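Local coordinates for TENA/THI-4 protein (Shewanella denitrificans OS217, PDB 3DDE) that is of unknown function but has the all-helical heme oxygenase-like fold of a family of iron-containing redox enzymes, so may be an oxidoreductase, at residues E188-Q193 with D197-V202; E11-T16 with A201-S206; A39-Y44 with L92-S97; K152-T157 with Q163-F168. All blocks are in the same frame, centred on the assembly; numbering follows the deposited sequence.

Interaction 1: residues E188-Q193 with D197-V202; sequences EVCKTQ and DSVVAV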
loop_
_atom_site.group_PDB
_atom_site.type_symbol
_atom_site.label_atom_id
_atom_site.label_comp_id
_atom_site.label_asym_id
_atom_site.label_seq_id
_atom_site.Cartn_x
_atom_site.Cartn_y
_atom_site.Cartn_z
ATOM N N GLU A 188 -15.778 -6.375 -22.120
ATOM C CA GLU A 188 -14.495 -7.078 -22.286
ATOM C C GLU A 188 -14.009 -7.807 -21.029
ATOM O O GLU A 188 -13.541 -8.943 -21.112
ATOM C CB GLU A 188 -13.420 -6.087 -22.782
ATOM C CG GLU A 188 -11.938 -6.502 -22.608
ATOM C CD GLU A 188 -11.519 -7.735 -23.403
ATOM O OE1 GLU A 188 -12.249 -8.156 -24.339
ATOM O OE2 GLU A 188 -10.421 -8.266 -23.093
ATOM N N VAL A 189 -14.119 -7.164 -19.873
ATOM C CA VAL A 189 -13.585 -7.743 -18.628
ATOM C C VAL A 189 -14.565 -8.598 -17.802
ATOM O O VAL A 189 -14.120 -9.359 -16.949
ATOM C CB VAL A 189 -12.926 -6.656 -17.727
ATOM C CG1 VAL A 189 -11.810 -5.956 -18.488
ATOM C CG2 VAL A 189 -13.961 -5.644 -17.224
ATOM N N CYS A 190 -15.869 -8.483 -18.035
ATOM C CA CYS A 190 -16.844 -9.297 -17.299
ATOM C C CYS A 190 -17.029 -10.680 -17.945
ATOM O O CYS A 190 -17.693 -10.821 -18.974
ATOM C CB CYS A 190 -18.189 -8.585 -17.195
ATOM S SG CYS A 190 -18.164 -7.126 -16.141
ATOM N N LYS A 191 -16.434 -11.692 -17.315
ATOM C CA LYS A 191 -16.474 -13.072 -17.802
ATOM C C LYS A 191 -17.470 -13.965 -17.046
ATOM O O LYS A 191 -18.047 -14.893 -17.628
ATOM C CB LYS A 191 -15.080 -13.688 -17.671
ATOM C CG LYS A 191 -13.964 -12.879 -18.329
ATOM C CD LYS A 191 -14.183 -12.769 -19.828
ATOM C CE LYS A 191 -12.988 -12.157 -20.538
ATOM N NZ LYS A 191 -13.209 -12.173 -22.017
ATOM N N THR A 192 -17.642 -13.703 -15.751
ATOM C CA THR A 192 -18.548 -14.477 -14.897
ATOM C C THR A 192 -19.585 -13.564 -14.275
ATOM O O THR A 192 -19.473 -12.348 -14.344
ATOM C CB THR A 192 -17.802 -15.188 -13.743
ATOM O OG1 THR A 192 -17.182 -14.221 -12.891
ATOM C CG2 THR A 192 -16.743 -16.130 -14.279
ATOM N N GLN A 193 -20.603 -14.160 -13.668
ATOM C CA GLN A 193 -21.653 -13.377 -13.018
ATOM C C GLN A 193 -21.088 -12.699 -11.760
ATOM O O GLN A 193 -21.545 -11.616 -11.381
ATOM C CB GLN A 193 -22.890 -14.240 -12.710
ATOM C CG GLN A 193 -24.045 -13.484 -12.037
ATOM C CD GLN A 193 -24.567 -12.304 -12.859
ATOM O OE1 GLN A 193 -24.913 -12.447 -14.032
ATOM N NE2 GLN A 193 -24.650 -11.138 -12.228
ATOM N N ASP A 197 -21.603 -8.906 -10.624
ATOM C CA ASP A 197 -22.109 -8.610 -9.289
ATOM C C ASP A 197 -21.228 -7.609 -8.565
ATOM O O ASP A 197 -21.739 -6.738 -7.857
ATOM C CB ASP A 197 -22.234 -9.893 -8.461
ATOM C CG ASP A 197 -23.358 -10.808 -8.943
ATOM O OD1 ASP A 197 -24.260 -10.359 -9.691
ATOM O OD2 ASP A 197 -23.353 -11.986 -8.541
ATOM N N SER A 198 -19.909 -7.721 -8.730
ATOM C CA SER A 198 -18.983 -6.777 -8.081
ATOM C C SER A 198 -19.112 -5.356 -8.677
ATOM O O SER A 198 -18.979 -4.336 -7.964
ATOM C CB SER A 198 -17.525 -7.269 -8.183
ATOM O OG SER A 198 -17.042 -7.237 -9.517
ATOM N N VAL A 199 -19.323 -5.300 -9.989
ATOM C CA VAL A 199 -19.552 -4.042 -10.694
ATOM C C VAL A 199 -20.851 -3.386 -10.169
ATOM O O VAL A 199 -20.884 -2.188 -9.891
ATOM C CB VAL A 199 -19.638 -4.279 -12.237
ATOM C CG1 VAL A 199 -20.190 -3.057 -12.963
ATOM C CG2 VAL A 199 -18.267 -4.688 -12.790
ATOM N N VAL A 200 -21.909 -4.186 -10.028
ATOM C CA VAL A 200 -23.202 -3.690 -9.548
ATOM C C VAL A 200 -23.114 -3.208 -8.097
ATOM O O VAL A 200 -23.687 -2.181 -7.739
ATOM C CB VAL A 200 -24.315 -4.767 -9.674
ATOM C CG1 VAL A 200 -25.594 -4.320 -8.957
ATOM C CG2 VAL A 200 -24.600 -5.091 -11.146
ATOM N N ALA A 201 -22.383 -3.949 -7.271
ATOM C CA ALA A 201 -22.204 -3.603 -5.867
ATOM C C ALA A 201 -21.492 -2.248 -5.712
ATOM O O ALA A 201 -21.878 -1.429 -4.897
ATOM C CB ALA A 201 -21.416 -4.732 -5.137
ATOM N N VAL A 202 -20.459 -2.015 -6.500
ATOM C CA VAL A 202 -19.714 -0.741 -6.446
ATOM C C VAL A 202 -20.498 0.412 -7.052
ATOM O O VAL A 202 -20.437 1.527 -6.547
ATOM C CB VAL A 202 -18.324 -0.863 -7.118
ATOM C CG1 VAL A 202 -17.575 0.527 -7.210
ATOM C CG2 VAL A 202 -17.505 -1.884 -6.360
#

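Interaction 2: residues E11-T16 with A201-S206; sequences EQKVAT and AVMENS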
loop_
_atom_site.group_PDB
_atom_site.type_symbol
_atom_site.label_atom_id
_atom_site.label_comp_id
_atom_site.label_asym_id
_atom_site.label_seq_id
_atom_site.Cartn_x
_atom_site.Cartn_y
_atom_site.Cartn_z
ATOM N N GLU A 11 -28.435 0.163 -16.375
ATOM C CA GLU A 11 -29.108 1.436 -16.672
ATOM C C GLU A 11 -30.397 1.569 -15.874
ATOM O O GLU A 11 -30.706 2.648 -15.368
ATOM C CB GLU A 11 -29.432 1.546 -18.164
ATOM C CG GLU A 11 -30.244 2.788 -18.549
ATOM N N GLN A 12 -31.143 0.468 -15.765
ATOM C CA GLN A 12 -32.405 0.466 -15.021
ATOM C C GLN A 12 -32.192 0.682 -13.519
ATOM O O GLN A 12 -32.968 1.412 -12.899
ATOM C CB GLN A 12 -33.215 -0.816 -15.285
ATOM N N LYS A 13 -31.143 0.081 -12.939
ATOM C CA LYS A 13 -30.878 0.253 -11.502
ATOM C C LYS A 13 -30.424 1.695 -11.227
ATOM O O LYS A 13 -30.824 2.291 -10.231
ATOM C CB LYS A 13 -29.818 -0.736 -10.983
ATOM C CG LYS A 13 -30.103 -1.330 -9.579
ATOM C CD LYS A 13 -30.606 -0.329 -8.536
ATOM C CE LYS A 13 -30.957 -1.033 -7.224
ATOM N NZ LYS A 13 -31.726 -0.158 -6.289
ATOM N N VAL A 14 -29.597 2.247 -12.108
ATOM C CA VAL A 14 -29.129 3.624 -11.966
ATOM C C VAL A 14 -30.297 4.619 -12.041
ATOM O O VAL A 14 -30.379 5.539 -11.221
ATOM C CB VAL A 14 -28.039 3.948 -13.007
ATOM C CG1 VAL A 14 -27.718 5.438 -13.022
ATOM C CG2 VAL A 14 -26.778 3.137 -12.693
ATOM N N ALA A 15 -31.201 4.416 -13.003
ATOM C CA ALA A 15 -32.377 5.277 -13.170
ATOM C C ALA A 15 -33.292 5.254 -11.932
ATOM O O ALA A 15 -33.895 6.275 -11.570
ATOM C CB ALA A 15 -33.169 4.882 -14.436
ATOM N N THR A 16 -33.403 4.087 -11.302
ATOM C CA THR A 16 -34.199 3.937 -10.089
ATOM C C THR A 16 -33.554 4.685 -8.926
ATOM O O THR A 16 -34.244 5.317 -8.132
ATOM C CB THR A 16 -34.385 2.449 -9.720
ATOM O OG1 THR A 16 -35.244 1.826 -10.682
ATOM C CG2 THR A 16 -35.020 2.300 -8.356
ATOM N N ALA A 201 -22.383 -3.949 -7.271
ATOM C CA ALA A 201 -22.204 -3.603 -5.867
ATOM C C ALA A 201 -21.492 -2.248 -5.712
ATOM O O ALA A 201 -21.878 -1.429 -4.897
ATOM C CB ALA A 201 -21.416 -4.732 -5.137
ATOM N N VAL A 202 -20.459 -2.015 -6.500
ATOM C CA VAL A 202 -19.714 -0.741 -6.446
ATOM C C VAL A 202 -20.498 0.412 -7.052
ATOM O O VAL A 202 -20.437 1.527 -6.547
ATOM C CB VAL A 202 -18.324 -0.863 -7.118
ATOM C CG1 VAL A 202 -17.575 0.527 -7.210
ATOM C CG2 VAL A 202 -17.505 -1.884 -6.360
HETATM N N MSE A 203 -21.223 0.146 -8.132
HETATM C CA MSE A 203 -22.049 1.148 -8.783
HETATM C C MSE A 203 -23.042 1.708 -7.769
HETATM O O MSE A 203 -23.206 2.921 -7.628
HETATM C CB MSE A 203 -22.821 0.482 -9.936
HETATM C CG MSE A 203 -23.706 1.394 -10.780
HETATM SE SE MSE A 203 -24.726 0.354 -12.064
HETATM C CE MSE A 203 -25.984 -0.503 -10.855
ATOM N N GLU A 204 -23.704 0.787 -7.076
ATOM C CA GLU A 204 -24.731 1.117 -6.105
ATOM C C GLU A 204 -24.185 1.870 -4.910
ATOM O O GLU A 204 -24.710 2.918 -4.551
ATOM C CB GLU A 204 -25.442 -0.150 -5.617
ATOM C CG GLU A 204 -26.411 -0.770 -6.624
ATOM C CD GLU A 204 -26.990 -2.116 -6.156
ATOM O OE1 GLU A 204 -26.488 -2.666 -5.163
ATOM O OE2 GLU A 204 -27.939 -2.642 -6.784
ATOM N N ASN A 205 -23.121 1.350 -4.301
ATOM C CA ASN A 205 -22.625 1.957 -3.079
ATOM C C ASN A 205 -21.938 3.264 -3.353
ATOM O O ASN A 205 -22.106 4.205 -2.600
ATOM C CB ASN A 205 -21.751 0.999 -2.246
ATOM C CG ASN A 205 -21.639 1.438 -0.782
ATOM O OD1 ASN A 205 -22.660 1.587 -0.083
ATOM N ND2 ASN A 205 -20.409 1.642 -0.306
ATOM N N SER A 206 -21.176 3.357 -4.431
ATOM C CA SER A 206 -20.519 4.632 -4.756
ATOM C C SER A 206 -21.565 5.746 -4.965
ATOM O O SER A 206 -21.323 6.888 -4.590
ATOM C CB SER A 206 -19.573 4.498 -5.962
ATOM O OG SER A 206 -20.255 4.019 -7.109
#

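Interaction 3: residues A39-Y44 with L92-S97; sequences ALYAIY and LSDIAS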
loop_
_atom_site.group_PDB
_atom_site.type_symbol
_atom_site.label_atom_id
_atom_site.label_comp_id
_atom_site.label_asym_id
_atom_site.label_seq_id
_atom_site.Cartn_x
_atom_site.Cartn_y
_atom_site.Cartn_z
ATOM N N ALA A 39 -23.164 30.719 -2.255
ATOM C CA ALA A 39 -22.656 29.944 -1.124
ATOM C C ALA A 39 -22.988 28.457 -1.241
ATOM O O ALA A 39 -22.139 27.599 -0.985
ATOM C CB ALA A 39 -23.198 30.498 0.185
ATOM N N LEU A 40 -24.230 28.151 -1.612
ATOM C CA LEU A 40 -24.652 26.758 -1.781
ATOM C C LEU A 40 -23.839 26.070 -2.885
ATOM O O LEU A 40 -23.367 24.950 -2.709
ATOM C CB LEU A 40 -26.142 26.666 -2.107
ATOM C CG LEU A 40 -26.720 25.260 -2.301
ATOM C CD1 LEU A 40 -26.549 24.452 -1.024
ATOM C CD2 LEU A 40 -28.185 25.304 -2.720
ATOM N N TYR A 41 -23.674 26.756 -4.013
ATOM C CA TYR A 41 -22.937 26.208 -5.141
ATOM C C TYR A 41 -21.466 25.977 -4.763
ATOM O O TYR A 41 -20.894 24.944 -5.098
ATOM C CB TYR A 41 -23.112 27.121 -6.355
ATOM C CG TYR A 41 -22.411 26.650 -7.604
ATOM C CD1 TYR A 41 -22.729 25.419 -8.183
ATOM C CD2 TYR A 41 -21.457 27.446 -8.231
ATOM C CE1 TYR A 41 -22.083 24.977 -9.334
ATOM C CE2 TYR A 41 -20.813 27.018 -9.381
ATOM C CZ TYR A 41 -21.133 25.788 -9.934
ATOM O OH TYR A 41 -20.496 25.354 -11.075
ATOM N N ALA A 42 -20.880 26.920 -4.026
ATOM C CA ALA A 42 -19.493 26.806 -3.564
ATOM C C ALA A 42 -19.299 25.623 -2.606
ATOM O O ALA A 42 -18.374 24.832 -2.780
ATOM C CB ALA A 42 -19.066 28.089 -2.886
ATOM N N ILE A 43 -20.152 25.525 -1.590
ATOM C CA ILE A 43 -20.087 24.429 -0.607
ATOM C C ILE A 43 -20.068 23.084 -1.328
ATOM O O ILE A 43 -19.190 22.248 -1.085
ATOM C CB ILE A 43 -21.280 24.466 0.369
ATOM C CG1 ILE A 43 -21.137 25.653 1.335
ATOM C CG2 ILE A 43 -21.385 23.146 1.150
ATOM C CD1 ILE A 43 -22.380 25.950 2.170
ATOM N N TYR A 44 -21.015 22.916 -2.242
ATOM C CA TYR A 44 -21.082 21.733 -3.067
ATOM C C TYR A 44 -19.883 21.517 -4.019
ATOM O O TYR A 44 -19.424 20.387 -4.165
ATOM C CB TYR A 44 -22.377 21.709 -3.867
ATOM C CG TYR A 44 -22.349 20.663 -4.954
ATOM C CD1 TYR A 44 -22.649 19.321 -4.692
ATOM C CD2 TYR A 44 -21.983 21.020 -6.247
ATOM C CE1 TYR A 44 -22.593 18.376 -5.709
ATOM C CE2 TYR A 44 -21.920 20.102 -7.253
ATOM C CZ TYR A 44 -22.232 18.799 -6.996
ATOM O OH TYR A 44 -22.154 17.951 -8.068
ATOM N N LEU A 92 -12.251 23.917 -8.919
ATOM C CA LEU A 92 -11.625 25.004 -8.179
ATOM C C LEU A 92 -11.694 26.302 -8.998
ATOM O O LEU A 92 -11.808 27.376 -8.433
ATOM C CB LEU A 92 -10.185 24.634 -7.815
ATOM C CG LEU A 92 -9.462 25.529 -6.803
ATOM C CD1 LEU A 92 -10.169 25.481 -5.455
ATOM C CD2 LEU A 92 -7.997 25.085 -6.662
ATOM N N SER A 93 -11.636 26.171 -10.322
ATOM C CA SER A 93 -11.763 27.290 -11.252
ATOM C C SER A 93 -13.184 27.856 -11.240
ATOM O O SER A 93 -13.373 29.060 -11.312
ATOM C CB SER A 93 -11.378 26.846 -12.667
ATOM O OG SER A 93 -11.518 27.905 -13.608
ATOM N N ASP A 94 -14.181 26.977 -11.157
ATOM C CA ASP A 94 -15.578 27.395 -11.082
ATOM C C ASP A 94 -15.854 28.177 -9.791
ATOM O O ASP A 94 -16.622 29.147 -9.800
ATOM C CB ASP A 94 -16.499 26.176 -11.136
ATOM C CG ASP A 94 -16.468 25.461 -12.475
ATOM O OD1 ASP A 94 -16.068 26.083 -13.485
ATOM O OD2 ASP A 94 -16.870 24.267 -12.504
ATOM N N ILE A 95 -15.238 27.749 -8.691
ATOM C CA ILE A 95 -15.403 28.409 -7.391
ATOM C C ILE A 95 -14.802 29.806 -7.433
ATOM O O ILE A 95 -15.363 30.745 -6.866
ATOM C CB ILE A 95 -14.797 27.563 -6.225
ATOM C CG1 ILE A 95 -15.624 26.278 -6.012
ATOM C CG2 ILE A 95 -14.752 28.370 -4.921
ATOM C CD1 ILE A 95 -14.961 25.232 -5.109
ATOM N N ALA A 96 -13.667 29.936 -8.122
ATOM C CA ALA A 96 -12.998 31.232 -8.297
ATOM C C ALA A 96 -13.814 32.154 -9.219
ATOM O O ALA A 96 -13.861 33.382 -9.026
ATOM C CB ALA A 96 -11.591 31.017 -8.848
ATOM N N SER A 97 -14.485 31.545 -10.197
ATOM C CA SER A 97 -15.308 32.277 -11.163
ATOM C C SER A 97 -16.543 32.935 -10.551
ATOM O O SER A 97 -17.084 33.858 -11.153
ATOM C CB SER A 97 -15.719 31.361 -12.327
ATOM O OG SER A 97 -14.504 30.968 -13.134
#

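Interaction 4: residues K152-T157 with Q163-F168; sequences KAIQST and QSMKFF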
loop_
_atom_site.group_PDB
_atom_site.type_symbol
_atom_site.label_atom_id
_atom_site.label_comp_id
_atom_site.label_asym_id
_atom_site.label_seq_id
_atom_site.Cartn_x
_atom_site.Cartn_y
_atom_site.Cartn_z
ATOM N N LYS A 152 -29.202 23.014 -15.146
ATOM C CA LYS A 152 -29.868 24.109 -15.866
ATOM C C LYS A 152 -30.538 25.114 -14.916
ATOM O O LYS A 152 -30.566 26.314 -15.208
ATOM C CB LYS A 152 -30.858 23.552 -16.887
ATOM C CG LYS A 152 -30.189 22.818 -18.045
ATOM N N ALA A 153 -31.066 24.635 -13.789
ATOM C CA ALA A 153 -31.680 25.516 -12.793
ATOM C C ALA A 153 -30.630 26.351 -12.048
ATOM O O ALA A 153 -30.889 27.505 -11.699
ATOM C CB ALA A 153 -32.526 24.726 -11.815
ATOM N N ILE A 154 -29.450 25.777 -11.804
ATOM C CA ILE A 154 -28.379 26.507 -11.107
ATOM C C ILE A 154 -27.878 27.628 -12.023
ATOM O O ILE A 154 -27.666 28.770 -11.595
ATOM C CB ILE A 154 -27.191 25.593 -10.694
ATOM C CG1 ILE A 154 -26.541 26.097 -9.401
ATOM C CG2 ILE A 154 -26.167 25.420 -11.814
ATOM C CD1 ILE A 154 -27.303 25.664 -8.141
ATOM N N GLN A 155 -27.732 27.284 -13.299
ATOM C CA GLN A 155 -27.284 28.205 -14.322
ATOM C C GLN A 155 -28.230 29.404 -14.457
ATOM O O GLN A 155 -27.780 30.517 -14.704
ATOM C CB GLN A 155 -27.160 27.429 -15.640
ATOM C CG GLN A 155 -26.630 28.200 -16.836
ATOM C CD GLN A 155 -26.356 27.290 -18.027
ATOM O OE1 GLN A 155 -26.465 25.960 -17.883
ATOM N NE2 GLN A 155 -25.958 27.986 -19.212
ATOM N N SER A 156 -29.527 29.178 -14.265
ATOM C CA SER A 156 -30.519 30.240 -14.379
ATOM C C SER A 156 -30.550 31.141 -13.142
ATOM O O SER A 156 -30.478 32.364 -13.264
ATOM C CB SER A 156 -31.895 29.623 -14.620
ATOM O OG SER A 156 -31.842 28.707 -15.706
ATOM N N THR A 157 -30.647 30.535 -11.959
ATOM C CA THR A 157 -30.720 31.285 -10.697
ATOM C C THR A 157 -29.508 32.193 -10.477
ATOM O O THR A 157 -29.655 33.390 -10.223
ATOM C CB THR A 157 -30.866 30.325 -9.497
ATOM O OG1 THR A 157 -32.028 29.511 -9.685
ATOM C CG2 THR A 157 -30.997 31.099 -8.190
ATOM N N GLN A 163 -18.216 29.677 -18.230
ATOM C CA GLN A 163 -16.977 29.936 -17.487
ATOM C C GLN A 163 -17.064 29.487 -16.023
ATOM O O GLN A 163 -16.091 28.995 -15.470
ATOM C CB GLN A 163 -16.653 31.440 -17.499
ATOM C CG GLN A 163 -16.467 32.088 -18.872
ATOM C CD GLN A 163 -15.152 31.752 -19.548
ATOM O OE1 GLN A 163 -14.299 31.063 -18.994
ATOM N NE2 GLN A 163 -14.977 32.262 -20.758
ATOM N N SER A 164 -18.221 29.664 -15.390
ATOM C CA SER A 164 -18.392 29.265 -13.980
ATOM C C SER A 164 -18.952 27.863 -13.853
ATOM O O SER A 164 -19.421 27.466 -12.772
ATOM C CB SER A 164 -19.316 30.235 -13.250
ATOM O OG SER A 164 -18.778 31.545 -13.268
HETATM N N MSE A 165 -18.873 27.094 -14.938
HETATM C CA MSE A 165 -19.452 25.758 -14.964
HETATM C C MSE A 165 -18.622 24.780 -15.789
HETATM O O MSE A 165 -19.169 23.865 -16.411
HETATM C CB MSE A 165 -20.809 25.932 -15.607
HETATM C CG MSE A 165 -21.818 24.877 -15.280
HETATM SE SE MSE A 165 -23.458 25.882 -15.684
HETATM C CE MSE A 165 -23.426 27.017 -14.078
ATOM N N LYS A 166 -17.303 24.983 -15.782
ATOM C CA LYS A 166 -16.368 24.162 -16.555
ATOM C C LYS A 166 -16.347 22.700 -16.123
ATOM O O LYS A 166 -16.164 21.825 -16.963
ATOM C CB LYS A 166 -14.951 24.741 -16.495
ATOM N N PHE A 167 -16.535 22.426 -14.832
ATOM C CA PHE A 167 -16.534 21.042 -14.364
ATOM C C PHE A 167 -17.655 20.223 -15.008
ATOM O O PHE A 167 -17.435 19.067 -15.370
ATOM C CB PHE A 167 -16.636 20.940 -12.841
ATOM C CG PHE A 167 -16.589 19.515 -12.333
ATOM C CD1 PHE A 167 -17.760 18.792 -12.147
ATOM C CD2 PHE A 167 -15.377 18.897 -12.080
ATOM C CE1 PHE A 167 -17.722 17.476 -11.697
ATOM C CE2 PHE A 167 -15.324 17.579 -11.618
ATOM C CZ PHE A 167 -16.496 16.865 -11.429
ATOM N N PHE A 168 -18.848 20.800 -15.140
ATOM C CA PHE A 168 -19.955 20.060 -15.742
ATOM C C PHE A 168 -20.086 20.254 -17.257
ATOM O O PHE A 168 -21.000 19.698 -17.869
ATOM C CB PHE A 168 -21.270 20.367 -15.028
ATOM C CG PHE A 168 -21.359 19.743 -13.678
ATOM C CD1 PHE A 168 -21.417 18.361 -13.558
ATOM C CD2 PHE A 168 -21.390 20.522 -12.533
ATOM C CE1 PHE A 168 -21.486 17.758 -12.312
ATOM C CE2 PHE A 168 -21.476 19.936 -11.283
ATOM C CZ PHE A 168 -21.516 18.544 -11.167
#

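Interaction 1: residues E188-Q193 with D197-V202
Gln193 and Asp197 are joined twice, once through the backbone and once through their side chains, in the opening turn of helix 193-223. This turn belongs to a helical hairpin in which helix 166-189 reverses into helix 193-223. Asp197 N donates to Gln193 O at 2.8 Å, an i to i+4 helical bond with an N-H...O angle of 159°. The second bond runs from Gln193 NE2 to Asp197 OD1 at 2.7 Å. The acceptor lies in the amide plane, yet NE2 sits 50° out of the carboxylate plane, and the two side chains cross at about a right angle. The bend of the Gln193 chain at chi2 (59°) turns the amide toward Asp197, one turn further along the helix. Both side chains lie on the solvent-exposed side, and Thr192 occupies the N-cap position just before them.

On the buried side the hairpin closes through apolar contact. Cys190, where the chain breaks from helix 166-189, faces Val199, with their CA atoms 8.9 Å apart. Val199 also packs on Val131 of a loop. The hairpin contact itself is narrow: Cys190 SG lies 4.1 Å from Val199 CG2.

Interaction 2: residues E11-T16 with A201-S206
Met203 reaches Val14 by running straight through its first two torsions, with CG anti to the backbone N (chi1 -178°), and then turning at chi3 (72°) so that the methyl group CE swings toward Lys13. Present as selenomethionine, it lies across the gap between helix 7-24 and helix 193-223. The short segments run nearly parallel, 13° apart in direction, with axes 10.8 Å from each other. Their backbones come nearest where Val14 CA lies 7.7 Å from Glu204 CA.

Val14 CG2 presses on Met203 SE at 3.5 Å and the two side chains slant across one another, while Met203 CE closes on Lys13 CB at 3.8 Å. Tyr138 and Trp139 of helix 134-141 also touch Met203, and Tyr146 of helix 144-157 touches Val14, so this half of the contact is enclosed by other helices of the heme oxygenase-like bundle.

Toward solvent the contact becomes polar. The carboxylate of Glu204 meets the aliphatic part of Lys13 rather than its ammonium group: Glu204 OE2 is 3.4 Å from Lys13 CE but 4.6 Å from Lys13 NZ. Lys13 has two deposited conformers, so these last distances describe one of them. The opposite charges probably attract at long range without forming a salt bridge, which suggests that between these two segments apolar packing around Met203 contributes more than charge pairing.

Interaction 3: residues A39-Y44 with L92-S97
Ala42 and Ile95 bring two helices of the heme oxygenase-like bundle, 38-52 and 88-97, very close, their CA atoms only 5.8 Å apart. This is the tight part of the contact, an approach consistent with the small side chain of Ala42. Ile95 CG1 lies anti to its carbonyl carbon (chi1 -68°), a turn that carries Ile95 CD1 across the gap to 4.2 Å from Ala42 O. Val105 of helix 102-106 and Met45 of helix 38-52 pack on Ile95 as well, which places its side chain in the interior. Ala42 marks the more open side: it is the one touching residue that is partly exposed, although Phe100 of a loop packs on it.

Away from this backbone approach, Tyr41 and Asp94 are within van der Waals reach but are not bonded to each other. The two side chains slant across one another, with the ring and carboxylate planes 26° apart. Both polar groups are buried, and both bond to residues 164-167, where the chain leads into helix 166-189. Asp94 OD1 accepts from Lys166 N and Asp94 OD2 from Phe167 N, so each carboxylate oxygen has its own backbone amide. Tyr41 OH is bonded to Ser164 O, and across the contact it stays 4.0 Å from Asp94 OD2.

Interaction 4: residues K152-T157 with Q163-F168
Gln155 CA, in the last turns of helix 144-157, lies 8.2 Å from Met165 CA, the nearest such pair between the segments, and Met165, just before helix 166-189, adopts a non-helical phi/psi of -145°/33°. From this position Met165, present as selenomethionine, points its side chain at the helix and bends at chi3 (-75°), so that SE and CE touch different residues. Met165 CE comes within 4.0 Å of Gln155 CA, close in against the helix backbone. Met165 SE rests against the flank of Gln155, 4.0 Å from Gln155 CB and 3.7 Å from Gln155 OE1. The Gln155 chain is extended and crosses the Met165 side chain at about a right angle, so a run of its atoms from CB to OE1 passes by the selenium. Gln155 also touches a crystal neighbour, which may influence where its amide sits.

In the heme oxygenase-like bundle this contact joins the end of one helix to the start of the next across a short connection, residues 158-165, of which Met165 is the last. Leu160 of the same connection packs on Met165. On the helix, Val31 of helix 26-32 and Ala36 of a loop pack on Ile154, which is buried. Its first torsion departs from a staggered value, and CG2 is the branch that reaches the other segment: Ile154 CG2 lies 3.9 Å from Met165 CE.

How the interactions relate
Interactions 1 and 2 lie on one side of the chain's centre and both use helix 193-223, sharing Ala201 and Val202, with centres 13 Å apart. Interactions 3 and 4 lie together near the other end, their centres 10 Å apart, and they touch: Asp94 and Tyr41 of interaction 3 bond to the chain entering helix 166-189 in interaction 4. That helix runs from interaction 4 to interaction 1, whose centres are 34 Å apart. Along the chain, interactions 3 and then 4 fall within the span bridged by interaction 2, while interaction 1 ends on the same stretch as interaction 2. Interactions 1 and 4 join helices adjacent in sequence; interactions 2 and 3 join helices distant in sequence.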